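Local coordinates for tylactone synthase starter module and modules 1 & 2 (Streptomyces fradiae, PDB 2Z5L), which probably reduces the beta-keto group of the growing polyketide through its first ketoreductase, a short-chain dehydrogenase/reductase-type unit that sets the chirality of the alcohol, at residues A[164-169]-A[181-186]. Numbering follows the deposited sequence.
Sequences QLWGFG and GGLIDL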
loop_
_atom_site.group_PDB
_atom_site.type_symbol
_atom_site.label_atom_id
_atom_site.label_comp_id
_atom_site.label_asym_id
_atom_site.label_seq_id
_atom_site.Cartn_x
_atom_site.Cartn_y
_atom_site.Cartn_z
ATOM N N GLN A 164 -2.487 -5.668 1.439
ATOM C CA GLN A 164 -3.534 -4.648 1.399
ATOM C C GLN A 164 -3.972 -4.210 2.793
ATOM O O GLN A 164 -4.124 -3.012 3.061
ATOM C CB GLN A 164 -4.752 -5.172 0.644
ATOM C CG GLN A 164 -4.616 -5.179 -0.868
ATOM C CD GLN A 164 -5.967 -5.387 -1.545
ATOM O OE1 GLN A 164 -6.935 -4.714 -1.205
ATOM N NE2 GLN A 164 -6.037 -6.317 -2.502
ATOM N N LEU A 165 -4.180 -5.195 3.667
ATOM C CA LEU A 165 -4.617 -4.964 5.045
ATOM C C LEU A 165 -3.596 -4.145 5.835
ATOM O O LEU A 165 -3.955 -3.290 6.647
ATOM C CB LEU A 165 -4.857 -6.308 5.759
ATOM C CG LEU A 165 -6.250 -6.643 6.298
ATOM C CD1 LEU A 165 -6.126 -7.825 7.257
ATOM C CD2 LEU A 165 -6.843 -5.446 7.026
ATOM N N TRP A 166 -2.314 -4.426 5.632
ATOM C CA TRP A 166 -1.303 -3.659 6.350
ATOM C C TRP A 166 -1.394 -2.219 5.883
ATOM O O TRP A 166 -1.286 -1.296 6.688
ATOM C CB TRP A 166 0.087 -4.231 6.100
ATOM C CG TRP A 166 0.385 -5.399 6.984
ATOM C CD1 TRP A 166 -0.239 -6.623 6.986
ATOM C CD2 TRP A 166 1.364 -5.446 8.020
ATOM N NE1 TRP A 166 0.298 -7.427 7.963
ATOM C CE2 TRP A 166 1.283 -6.729 8.613
ATOM C CE3 TRP A 166 2.306 -4.529 8.511
ATOM C CZ2 TRP A 166 2.105 -7.114 9.669
ATOM C CZ3 TRP A 166 3.126 -4.914 9.563
ATOM C CH2 TRP A 166 3.018 -6.199 10.131
ATOM N N GLY A 167 -1.633 -2.037 4.581
ATOM C CA GLY A 167 -1.756 -0.698 4.048
ATOM C C GLY A 167 -2.895 0.043 4.718
ATOM O O GLY A 167 -2.733 1.162 5.198
ATOM N N PHE A 168 -4.053 -0.598 4.763
ATOM C CA PHE A 168 -5.234 -0.016 5.379
ATOM C C PHE A 168 -5.050 0.151 6.877
ATOM O O PHE A 168 -5.521 1.125 7.471
ATOM C CB PHE A 168 -6.430 -0.930 5.157
ATOM C CG PHE A 168 -7.651 -0.490 5.883
ATOM C CD1 PHE A 168 -8.410 0.573 5.401
ATOM C CD2 PHE A 168 -8.023 -1.100 7.070
ATOM C CE1 PHE A 168 -9.523 1.028 6.087
ATOM C CE2 PHE A 168 -9.133 -0.653 7.763
ATOM C CZ PHE A 168 -9.891 0.419 7.272
ATOM N N GLY A 169 -4.394 -0.835 7.480
ATOM C CA GLY A 169 -4.165 -0.821 8.916
ATOM C C GLY A 169 -3.480 0.445 9.402
ATOM O O GLY A 169 -3.843 0.984 10.448
ATOM N N GLY A 181 -5.508 -1.106 17.272
ATOM C CA GLY A 181 -4.444 -1.687 18.063
ATOM C C GLY A 181 -3.180 -1.848 17.236
ATOM O O GLY A 181 -2.220 -1.106 17.414
ATOM N N GLY A 182 -3.184 -2.822 16.331
ATOM C CA GLY A 182 -2.035 -3.057 15.478
ATOM C C GLY A 182 -2.173 -4.232 14.527
ATOM O O GLY A 182 -3.213 -4.897 14.468
ATOM N N LEU A 183 -1.093 -4.482 13.787
ATOM C CA LEU A 183 -1.007 -5.571 12.807
ATOM C C LEU A 183 0.098 -6.543 13.223
ATOM O O LEU A 183 1.185 -6.119 13.604
ATOM C CB LEU A 183 -0.670 -5.003 11.420
ATOM C CG LEU A 183 -1.737 -4.168 10.693
ATOM C CD1 LEU A 183 -1.092 -3.011 9.935
ATOM C CD2 LEU A 183 -2.508 -5.090 9.751
ATOM N N ILE A 184 -0.180 -7.839 13.151
ATOM C CA ILE A 184 0.801 -8.851 13.519
ATOM C C ILE A 184 0.835 -9.931 12.439
ATOM O O ILE A 184 -0.187 -10.552 12.145
ATOM C CB ILE A 184 0.429 -9.516 14.851
ATOM C CG1 ILE A 184 0.342 -8.464 15.958
ATOM C CG2 ILE A 184 1.450 -10.585 15.198
ATOM C CD1 ILE A 184 -0.244 -9.001 17.282
ATOM N N ASP A 185 2.007 -10.165 11.853
ATOM C CA ASP A 185 2.135 -11.165 10.793
ATOM C C ASP A 185 2.623 -12.516 11.329
ATOM O O ASP A 185 3.736 -12.628 11.839
ATOM C CB ASP A 185 3.094 -10.652 9.712
ATOM C CG ASP A 185 2.920 -11.370 8.394
ATOM O OD1 ASP A 185 1.801 -11.336 7.828
ATOM O OD2 ASP A 185 3.904 -11.963 7.913
ATOM N N LEU A 186 1.785 -13.539 11.198
ATOM C CA LEU A 186 2.132 -14.863 11.684
ATOM C C LEU A 186 2.951 -15.676 10.690
ATOM O O LEU A 186 2.892 -15.451 9.482
ATOM C CB LEU A 186 0.863 -15.635 12.064
ATOM C CG LEU A 186 0.035 -14.987 13.173
ATOM C CD1 LEU A 186 -1.072 -15.930 13.593
ATOM C CD2 LEU A 186 0.927 -14.648 14.364
#
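Trp166 and Leu183 meet with CG of each turned opposite its own carbonyl carbon (chi1 -82° and -69°). The indole end of Trp166 thereby comes close to the strand, and Leu183 reaches the helix, so the two side chains lie alongside each other, pointing opposite ways. Leu183 CB sits over one face of the indole, 3.8 Å from the centroid of the six-membered ring and almost straight above it, a CH-pi contact. Beyond CB, the two methyls pack against the helix backbone. CD1 of Leu183 lies 3.6 Å from Trp166 CA and 3.9 Å from Gly169 CA. Gly169 has no side chain, and the methyl lies close to the helix backbone there. Leu183 CD2 comes 3.9 Å from Leu165 O. Farther along the strand, Asp185 CB is 3.7 Å from Trp166 CZ2, and the backbone N of Asp185 lies at the ring edge, in its plane. The carboxylate plane is steep to the ring. No hydrogen bond crosses between 164-169 and 181-186. The polar groups are linked through strand 140-147 instead: Trp166 NE1 and Asp185 OD1 both bond to Thr146 OG1, which helps to hold the indole's rotation. Asp185 OD1 also takes the Ala149 N-H, and OD2 forms a salt bridge with Arg236, which probably favours the ionised acid. All touching residues are buried. The helix and strand segments run nearly antiparallel, at 159°, with axes 8.9 Å apart. This is the helix-on-strand packing of a beta-alpha-beta unit, strand 140-147, helix 160-175 and strand 180-186, consistent with a Rossmann-type fold.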